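Local coordinates for SsfX3 (Streptomyces sp. SF2575, PDB 3SKV), which probably transfers a salicylyl group onto a tetracycline intermediate during antibiotic biosynthesis, as an acyltransferase built on a GDSL/SGNH hydrolase fold, at residues 230-235 / 271-276; 264-269 / 309-314; 331-336 / 372-377. The protein carries 1 engineered substitution. All coordinates share one frame; numbering follows the deposited sequence.

Interaction 1. Residues 230-235 / 271-276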
loop_
_atom_site.group_PDB
_atom_site.type_symbol
_atom_site.label_atom_id
_atom_site.label_comp_id
_atom_site.label_asym_id
_atom_site.label_seq_id
_atom_site.Cartn_x
_atom_site.Cartn_y
_atom_site.Cartn_z
ATOM N N SER A 230 -10.286 -5.955 3.977
ATOM C CA SER A 230 -11.090 -4.735 4.063
ATOM C C SER A 230 -12.502 -4.930 4.665
ATOM O O SER A 230 -13.435 -4.232 4.263
ATOM C CB SER A 230 -11.183 -4.091 2.684
ATOM O OG SER A 230 -9.955 -4.227 1.992
ATOM N N HIS A 231 -12.634 -5.827 5.664
ATOM C CA HIS A 231 -13.889 -6.162 6.348
ATOM C C HIS A 231 -14.029 -5.455 7.720
ATOM O O HIS A 231 -14.851 -5.867 8.564
ATOM C CB HIS A 231 -14.004 -7.689 6.515
ATOM C CG HIS A 231 -14.466 -8.402 5.291
ATOM N ND1 HIS A 231 -13.787 -8.294 4.093
ATOM C CD2 HIS A 231 -15.500 -9.252 5.123
ATOM C CE1 HIS A 231 -14.438 -9.055 3.233
ATOM N NE2 HIS A 231 -15.474 -9.655 3.808
ATOM N N LEU A 232 -13.224 -4.401 7.948
ATOM C CA LEU A 232 -13.245 -3.669 9.221
ATOM C C LEU A 232 -12.928 -4.508 10.430
ATOM O O LEU A 232 -13.475 -4.257 11.510
ATOM C CB LEU A 232 -14.532 -2.840 9.442
ATOM C CG LEU A 232 -14.886 -1.784 8.394
ATOM C CD1 LEU A 232 -16.336 -1.356 8.560
ATOM C CD2 LEU A 232 -13.905 -0.579 8.451
ATOM N N GLN A 233 -12.013 -5.492 10.255
ATOM C CA GLN A 233 -11.490 -6.377 11.293
ATOM C C GLN A 233 -10.923 -5.521 12.415
ATOM O O GLN A 233 -10.040 -4.694 12.175
ATOM C CB GLN A 233 -10.359 -7.263 10.751
ATOM C CG GLN A 233 -10.800 -8.303 9.742
ATOM C CD GLN A 233 -10.691 -7.870 8.303
ATOM O OE1 GLN A 233 -10.962 -6.721 7.936
ATOM N NE2 GLN A 233 -10.293 -8.803 7.453
ATOM N N PRO A 234 -11.414 -5.685 13.655
ATOM C CA PRO A 234 -10.878 -4.856 14.771
ATOM C C PRO A 234 -9.352 -4.926 14.959
ATOM O O PRO A 234 -8.765 -3.967 15.434
ATOM C CB PRO A 234 -11.644 -5.367 15.996
ATOM C CG PRO A 234 -12.830 -6.065 15.458
ATOM C CD PRO A 234 -12.466 -6.612 14.115
ATOM N N MET A 235 -8.705 -6.044 14.581
ATOM C CA MET A 235 -7.244 -6.168 14.654
ATOM C C MET A 235 -6.516 -5.099 13.761
ATOM O O MET A 235 -5.431 -4.605 14.134
ATOM C CB MET A 235 -6.777 -7.593 14.326
ATOM C CG MET A 235 -7.033 -8.599 15.430
ATOM S SD MET A 235 -6.292 -8.258 17.064
ATOM C CE MET A 235 -4.433 -8.346 16.613
ATOM N N VAL A 271 -18.135 2.504 13.170
ATOM C CA VAL A 271 -18.090 3.378 14.353
ATOM C C VAL A 271 -16.994 2.835 15.307
ATOM O O VAL A 271 -16.061 3.570 15.653
ATOM C CB VAL A 271 -19.472 3.496 15.034
ATOM C CG1 VAL A 271 -19.343 3.970 16.475
ATOM C CG2 VAL A 271 -20.400 4.404 14.235
ATOM N N GLY A 272 -17.075 1.540 15.623
ATOM C CA GLY A 272 -16.104 0.849 16.468
ATOM C C GLY A 272 -14.691 0.985 15.957
ATOM O O GLY A 272 -13.785 1.314 16.722
ATOM N N PHE A 273 -14.512 0.810 14.641
ATOM C CA PHE A 273 -13.218 0.935 13.952
ATOM C C PHE A 273 -12.542 2.288 14.186
ATOM O O PHE A 273 -11.370 2.332 14.582
ATOM C CB PHE A 273 -13.383 0.643 12.463
ATOM C CG PHE A 273 -12.133 0.185 11.746
ATOM C CD1 PHE A 273 -11.821 -1.172 11.646
ATOM C CD2 PHE A 273 -11.330 1.095 11.071
ATOM C CE1 PHE A 273 -10.693 -1.602 10.927
ATOM C CE2 PHE A 273 -10.190 0.666 10.369
ATOM C CZ PHE A 273 -9.871 -0.682 10.322
ATOM N N VAL A 274 -13.293 3.399 13.963
ATOM C CA VAL A 274 -12.815 4.784 14.157
ATOM C C VAL A 274 -12.497 5.041 15.641
ATOM O O VAL A 274 -11.450 5.623 15.939
ATOM C CB VAL A 274 -13.837 5.802 13.602
ATOM C CG1 VAL A 274 -13.552 7.232 14.068
ATOM C CG2 VAL A 274 -13.897 5.729 12.087
ATOM N N GLN A 275 -13.391 4.611 16.567
ATOM C CA GLN A 275 -13.205 4.810 17.999
ATOM C C GLN A 275 -11.927 4.209 18.535
ATOM O O GLN A 275 -11.302 4.828 19.400
ATOM C CB GLN A 275 -14.424 4.338 18.787
ATOM C CG GLN A 275 -15.696 5.172 18.521
ATOM C CD GLN A 275 -15.462 6.664 18.411
ATOM O OE1 GLN A 275 -15.420 7.224 17.316
ATOM N NE2 GLN A 275 -15.276 7.329 19.532
ATOM N N ILE A 276 -11.529 3.009 18.032
ATOM C CA ILE A 276 -10.295 2.325 18.415
ATOM C C ILE A 276 -9.098 3.184 17.976
ATOM O O ILE A 276 -8.170 3.383 18.755
ATOM C CB ILE A 276 -10.217 0.873 17.826
ATOM C CG1 ILE A 276 -11.252 -0.061 18.503
ATOM C CG2 ILE A 276 -8.762 0.288 17.919
ATOM C CD1 ILE A 276 -11.582 -1.341 17.642
#
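Leu232 lays its CD2 methyl over one face of the Phe273 ring, an approach that meets the geometry of a CH-pi contact: CD2 lies 3.9 Å from the Phe273 centroid and 15° off the ring normal. The ring atom nearest this methyl is CG, so the methyl sits off centre, toward the rim on the CB side. Phe273 has CG anti to the backbone N (chi1 -156°), which brings the ring up to the turn formed by residues 230-233. The turn answers with backbone as well as side chain. Leu232 O comes to 3.5 Å from Phe273 CD1, and Gln233 O reaches 3.4 Å from Phe273 CE1, near the ring plane at the edge. Leu232 adopts a left-handed backbone conformation, and the chain turns here before entering helix 234-242. Gln233 holds the N-cap position of that helix; its OE1 accepts from His231 N at 3.0 Å, and NE2 bonds to Asp228 O. A second, looser patch lies farther out, where Pro234 CB meets Ile276 CD1 at 4.3 Å. Tyr191, whose ring meets that of Phe273 at a moderate tilt, and Ala237 and Ile240 of helix 234-242 also touch the Phe273 side chain. With Phe273 replaced by an alanine, the Leu232 methyl would probably lose the face it rests on, and a gap is likely to open between the turn and helix 266-278. No hydrogen bond crosses between the two segments, so the attachment depends on shape: a methyl over the ring, and the Gln233 carbonyl oxygen at its weakly positive C-H edge, which is likely to be mildly favourable electrostatically.

Interaction 2. Residues 264-269 / 309-314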
loop_
_atom_site.group_PDB
_atom_site.type_symbol
_atom_site.label_atom_id
_atom_site.label_comp_id
_atom_site.label_asym_id
_atom_site.label_seq_id
_atom_site.Cartn_x
_atom_site.Cartn_y
_atom_site.Cartn_z
ATOM N N VAL A 264 -25.849 -5.496 8.221
ATOM C CA VAL A 264 -26.468 -5.150 9.512
ATOM C C VAL A 264 -25.418 -4.619 10.512
ATOM O O VAL A 264 -25.645 -3.591 11.141
ATOM C CB VAL A 264 -27.340 -6.313 10.090
ATOM C CG1 VAL A 264 -27.928 -5.958 11.451
ATOM C CG2 VAL A 264 -28.452 -6.694 9.119
ATOM N N ASP A 265 -24.273 -5.291 10.615
ATOM C CA ASP A 265 -23.202 -4.916 11.540
ATOM C C ASP A 265 -22.322 -3.811 11.057
ATOM O O ASP A 265 -21.601 -3.228 11.861
ATOM C CB ASP A 265 -22.370 -6.142 11.948
ATOM C CG ASP A 265 -23.180 -7.163 12.725
ATOM O OD1 ASP A 265 -24.250 -6.791 13.267
ATOM O OD2 ASP A 265 -22.733 -8.326 12.818
ATOM N N PHE A 266 -22.375 -3.518 9.760
ATOM C CA PHE A 266 -21.538 -2.522 9.102
ATOM C C PHE A 266 -21.416 -1.156 9.833
ATOM O O PHE A 266 -20.278 -0.768 10.153
ATOM C CB PHE A 266 -21.923 -2.377 7.614
ATOM C CG PHE A 266 -20.911 -1.589 6.832
ATOM C CD1 PHE A 266 -19.722 -2.180 6.402
ATOM C CD2 PHE A 266 -21.134 -0.251 6.534
ATOM C CE1 PHE A 266 -18.772 -1.436 5.691
ATOM C CE2 PHE A 266 -20.206 0.480 5.797
ATOM C CZ PHE A 266 -19.035 -0.113 5.380
ATOM N N PRO A 267 -22.528 -0.424 10.122
ATOM C CA PRO A 267 -22.376 0.854 10.825
ATOM C C PRO A 267 -21.699 0.724 12.188
ATOM O O PRO A 267 -20.830 1.529 12.490
ATOM C CB PRO A 267 -23.810 1.392 10.934
ATOM C CG PRO A 267 -24.602 0.613 9.983
ATOM C CD PRO A 267 -23.955 -0.713 9.865
ATOM N N ALA A 268 -22.058 -0.302 12.981
ATOM C CA ALA A 268 -21.451 -0.546 14.301
ATOM C C ALA A 268 -19.961 -0.875 14.171
ATOM O O ALA A 268 -19.153 -0.357 14.950
ATOM C CB ALA A 268 -22.161 -1.677 15.010
ATOM N N ASN A 269 -19.595 -1.696 13.159
ATOM C CA ASN A 269 -18.201 -2.062 12.928
ATOM C C ASN A 269 -17.361 -0.875 12.517
ATOM O O ASN A 269 -16.211 -0.781 12.950
ATOM C CB ASN A 269 -18.081 -3.214 11.924
ATOM C CG ASN A 269 -18.638 -4.554 12.384
ATOM O OD1 ASN A 269 -18.982 -5.411 11.566
ATOM N ND2 ASN A 269 -18.729 -4.795 13.684
ATOM N N ALA A 309 -24.538 0.638 -3.308
ATOM C CA ALA A 309 -25.105 1.952 -2.986
ATOM C C ALA A 309 -25.517 2.047 -1.512
ATOM O O ALA A 309 -25.215 3.048 -0.859
ATOM C CB ALA A 309 -26.295 2.233 -3.881
ATOM N N ASP A 310 -26.141 0.966 -0.976
ATOM C CA ASP A 310 -26.568 0.825 0.430
ATOM C C ASP A 310 -25.401 0.931 1.395
ATOM O O ASP A 310 -25.542 1.569 2.445
ATOM C CB ASP A 310 -27.355 -0.482 0.664
ATOM C CG ASP A 310 -28.726 -0.501 -0.005
ATOM O OD1 ASP A 310 -29.309 0.584 -0.204
ATOM O OD2 ASP A 310 -29.212 -1.597 -0.333
ATOM N N TYR A 311 -24.252 0.323 1.037
ATOM C CA TYR A 311 -23.032 0.387 1.850
ATOM C C TYR A 311 -22.469 1.787 1.863
ATOM O O TYR A 311 -22.139 2.289 2.940
ATOM C CB TYR A 311 -21.977 -0.619 1.395
ATOM C CG TYR A 311 -22.240 -2.022 1.891
ATOM C CD1 TYR A 311 -23.012 -2.906 1.146
ATOM C CD2 TYR A 311 -21.705 -2.470 3.101
ATOM C CE1 TYR A 311 -23.263 -4.200 1.587
ATOM C CE2 TYR A 311 -21.936 -3.775 3.547
ATOM C CZ TYR A 311 -22.709 -4.635 2.774
ATOM O OH TYR A 311 -22.963 -5.923 3.176
ATOM N N ARG A 312 -22.446 2.459 0.689
ATOM C CA ARG A 312 -21.963 3.847 0.526
ATOM C C ARG A 312 -22.752 4.794 1.394
ATOM O O ARG A 312 -22.150 5.640 2.049
ATOM C CB ARG A 312 -22.023 4.319 -0.932
ATOM C CG ARG A 312 -21.083 3.580 -1.867
ATOM C CD ARG A 312 -20.616 4.511 -2.997
ATOM N NE ARG A 312 -19.832 3.765 -3.980
ATOM C CZ ARG A 312 -20.343 3.057 -4.982
ATOM N NH1 ARG A 312 -21.658 3.046 -5.200
ATOM N NH2 ARG A 312 -19.548 2.360 -5.780
ATOM N N GLU A 313 -24.102 4.618 1.440
ATOM C CA GLU A 313 -24.984 5.440 2.268
ATOM C C GLU A 313 -24.684 5.309 3.795
ATOM O O GLU A 313 -24.810 6.306 4.505
ATOM C CB GLU A 313 -26.447 5.167 1.932
ATOM C CG GLU A 313 -27.370 6.352 2.184
ATOM C CD GLU A 313 -28.855 6.021 2.243
ATOM O OE1 GLU A 313 -29.256 4.949 1.730
ATOM O OE2 GLU A 313 -29.623 6.845 2.794
ATOM N N GLN A 314 -24.213 4.114 4.271
ATOM C CA GLN A 314 -23.828 3.866 5.681
ATOM C C GLN A 314 -22.534 4.585 6.032
ATOM O O GLN A 314 -22.445 5.139 7.130
ATOM C CB GLN A 314 -23.700 2.354 6.006
ATOM C CG GLN A 314 -24.971 1.543 5.745
ATOM C CD GLN A 314 -26.055 1.758 6.767
ATOM O OE1 GLN A 314 -26.521 2.874 7.009
ATOM N NE2 GLN A 314 -26.550 0.673 7.332
#
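Pro267 of helix 266-278 and Gln314 of helix 308-324 bring their backbones closest, with CA atoms 6.1 Å apart. Beside this approach the rings of Phe266 and Tyr311 form a T-shaped pair. Their centroids are 5.2 Å apart and their planes stand at 82°; Tyr311 supplies the edge, its CD2 lying 3.8 Å above the Phe266 plane over the ring centre. Phe266 CG is anti to the backbone N (chi1 -168°), which sends the ring across to the other helix. At the rim of the same ring, near its plane, Gln314 CB lies 3.7 Å from Phe266 CD2. The glutamine chain then bends at chi2 and runs past the ring in the opposite sense, its amide ending nearly parallel to the Phe266 ring (18° between planes). There its NE2 comes to 3.3 Å from Pro267 CG, a van der Waals contact with the pyrrolidine. Phe263 gives Tyr311 a second edge-to-face neighbour, and Val315 and Asn256 also touch Phe266. Two neighbouring helices of the α/β domain thus meet through a buried aromatic pair bordered by the partly exposed Pro267 and Gln314. Without a hydrogen bond between the segments, the edge-to-face pair supplies the directional element: the positive C-H edge of one ring meets the pi cloud of the other, which favours the perpendicular setting of Phe266 and Tyr311.

Interaction 3. Residues 331-336 / 372-377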
loop_
_atom_site.group_PDB
_atom_site.type_symbol
_atom_site.label_atom_id
_atom_site.label_comp_id
_atom_site.label_asym_id
_atom_site.label_seq_id
_atom_site.Cartn_x
_atom_site.Cartn_y
_atom_site.Cartn_z
ATOM N N HIS A 331 -13.997 12.835 8.092
ATOM C CA HIS A 331 -14.492 13.396 6.829
ATOM C C HIS A 331 -14.942 12.324 5.893
ATOM O O HIS A 331 -14.372 11.235 5.872
ATOM C CB HIS A 331 -13.397 14.184 6.128
ATOM C CG HIS A 331 -12.718 15.199 6.998
ATOM N ND1 HIS A 331 -13.252 16.456 7.193
ATOM C CD2 HIS A 331 -11.553 15.113 7.676
ATOM C CE1 HIS A 331 -12.406 17.089 7.990
ATOM N NE2 HIS A 331 -11.355 16.327 8.286
ATOM N N TYR A 332 -15.965 12.634 5.094
ATOM C CA TYR A 332 -16.449 11.678 4.117
ATOM C C TYR A 332 -15.857 11.943 2.727
ATOM O O TYR A 332 -15.869 13.073 2.260
ATOM C CB TYR A 332 -17.972 11.660 4.088
ATOM C CG TYR A 332 -18.519 10.803 2.967
ATOM C CD1 TYR A 332 -18.360 9.410 2.976
ATOM C CD2 TYR A 332 -19.152 11.384 1.863
ATOM C CE1 TYR A 332 -18.838 8.616 1.925
ATOM C CE2 TYR A 332 -19.651 10.601 0.822
ATOM C CZ TYR A 332 -19.459 9.220 0.837
ATOM O OH TYR A 332 -19.955 8.457 -0.200
ATOM N N LEU A 333 -15.323 10.908 2.090
ATOM C CA LEU A 333 -14.770 10.924 0.732
ATOM C C LEU A 333 -15.634 10.029 -0.142
ATOM O O LEU A 333 -15.670 8.815 0.057
ATOM C CB LEU A 333 -13.305 10.420 0.713
ATOM C CG LEU A 333 -12.503 10.576 -0.583
ATOM C CD1 LEU A 333 -12.235 12.030 -0.830
ATOM C CD2 LEU A 333 -11.164 9.805 -0.533
ATOM N N ASP A 334 -16.345 10.632 -1.095
ATOM C CA ASP A 334 -17.211 9.908 -2.014
ATOM C C ASP A 334 -16.324 9.201 -3.058
ATOM O O ASP A 334 -15.609 9.871 -3.798
ATOM C CB ASP A 334 -18.178 10.917 -2.664
ATOM C CG ASP A 334 -19.289 10.383 -3.557
ATOM O OD1 ASP A 334 -19.456 9.127 -3.636
ATOM O OD2 ASP A 334 -20.017 11.222 -4.160
ATOM N N GLY A 335 -16.344 7.857 -3.062
ATOM C CA GLY A 335 -15.581 7.034 -4.007
ATOM C C GLY A 335 -15.982 7.239 -5.467
ATOM O O GLY A 335 -15.178 7.023 -6.366
ATOM N N MET A 336 -17.242 7.642 -5.705
ATOM C CA MET A 336 -17.792 7.994 -7.018
ATOM C C MET A 336 -17.165 9.311 -7.484
ATOM O O MET A 336 -17.099 9.550 -8.685
ATOM C CB MET A 336 -19.324 8.136 -6.973
ATOM C CG MET A 336 -20.026 6.909 -6.430
ATOM S SD MET A 336 -19.944 5.470 -7.520
ATOM C CE MET A 336 -21.415 5.740 -8.470
ATOM N N ARG A 372 -5.981 13.183 -4.490
ATOM C CA ARG A 372 -5.341 14.388 -3.947
ATOM C C ARG A 372 -6.271 15.589 -4.028
ATOM O O ARG A 372 -6.388 16.330 -3.050
ATOM C CB ARG A 372 -4.010 14.682 -4.661
ATOM C CG ARG A 372 -2.901 13.728 -4.266
ATOM C CD ARG A 372 -1.632 14.017 -5.050
ATOM N NE ARG A 372 -1.115 15.349 -4.761
ATOM C CZ ARG A 372 -0.729 16.208 -5.689
ATOM N NH1 ARG A 372 -0.760 15.867 -6.973
ATOM N NH2 ARG A 372 -0.294 17.415 -5.345
ATOM N N ARG A 373 -6.950 15.751 -5.168
ATOM C CA ARG A 373 -7.915 16.815 -5.402
ATOM C C ARG A 373 -9.078 16.700 -4.379
ATOM O O ARG A 373 -9.427 17.682 -3.721
ATOM C CB ARG A 373 -8.449 16.732 -6.854
ATOM C CG ARG A 373 -9.535 17.780 -7.170
ATOM C CD ARG A 373 -10.393 17.570 -8.430
ATOM N NE ARG A 373 -9.908 16.522 -9.329
ATOM C CZ ARG A 373 -10.371 15.282 -9.383
ATOM N NH1 ARG A 373 -11.333 14.887 -8.554
ATOM N NH2 ARG A 373 -9.866 14.420 -10.256
ATOM N N GLU A 374 -9.636 15.491 -4.227
ATOM C CA GLU A 374 -10.731 15.267 -3.281
ATOM C C GLU A 374 -10.307 15.451 -1.810
ATOM O O GLU A 374 -11.013 16.106 -1.048
ATOM C CB GLU A 374 -11.445 13.925 -3.550
ATOM C CG GLU A 374 -12.198 13.873 -4.871
ATOM C CD GLU A 374 -13.210 14.985 -5.101
ATOM O OE1 GLU A 374 -13.977 15.308 -4.161
ATOM O OE2 GLU A 374 -13.238 15.523 -6.234
ATOM N N MET A 375 -9.139 14.950 -1.438
ATOM C CA MET A 375 -8.653 15.127 -0.071
ATOM C C MET A 375 -8.275 16.577 0.239
ATOM O O MET A 375 -8.474 17.019 1.383
ATOM C CB MET A 375 -7.525 14.162 0.235
ATOM C CG MET A 375 -8.006 12.758 0.408
ATOM S SD MET A 375 -6.598 11.678 0.651
ATOM C CE MET A 375 -7.109 10.940 2.119
ATOM N N ALA A 376 -7.796 17.323 -0.784
ATOM C CA ALA A 376 -7.506 18.744 -0.631
ATOM C C ALA A 376 -8.836 19.488 -0.410
ATOM O O ALA A 376 -8.907 20.337 0.472
ATOM C CB ALA A 376 -6.801 19.286 -1.859
ATOM N N ALA A 377 -9.904 19.106 -1.143
ATOM C CA ALA A 377 -11.244 19.724 -0.996
ATOM C C ALA A 377 -11.761 19.551 0.432
ATOM O O ALA A 377 -12.428 20.444 0.949
ATOM C CB ALA A 377 -12.227 19.127 -1.995
#
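Leu333, at the end of edge strand 330-333 of the parallel sheet, makes a buried apolar contact with Glu374 and Met375 of the last helix, 361-377. The evidence is a methyl lying against helix: Leu333 CD1 comes to 3.4 Å from Glu374 CB, while Leu333 CD2 lies a looser 4.4 Å from Met375 CG. Leu333 CG stands anti to the backbone N (chi1 -171°), which carries the branch over to the helix. Only the aliphatic root of Glu374 takes part. Its chain bends at chi2, and its carboxylate is held by Arg373, whose NH1 lies 3.1 Å from Glu374 OE2 and meets the anti lone pair with OE2 in the guanidinium plane, and by Arg337 at OE1. Val287 of the neighbouring strand touches both Leu333 and Met375. Just past the strand, Asp334 is the N-cap of helix 335-338, its OD1 accepting a weak bond from Met336 N. Tyr332 instead packs on helix 308-324, so successive strand residues serve opposite sides of the sheet. Helices on both faces of a parallel sheet are typical of the α/β/α fold of the GDSL/SGNH family.

Interactions 1 and 2 share helix 266-278, using it at different turns against the 230-235 turn and helix 308-324, and they touch: Leu232 CD1 lies 3.8 Å from Phe266 CE1. Both are partly buried helix-side contacts dominated by aromatic rings, although interaction 1 sets a methyl and carbonyl oxygens against its ring and interaction 2 an aromatic edge. Interaction 3, whose touching residues are all buried, involves the sheet itself, with aliphatic groups in contact and the Glu374 carboxylate paired with arginines. It meets interaction 2 where Arg312 CZ packs 3.5 Å from Met336 SD, whereas interaction 1 stays about 8 Å from it at the nearest atoms. No hydrogen bond joins the paired segments in any of the three.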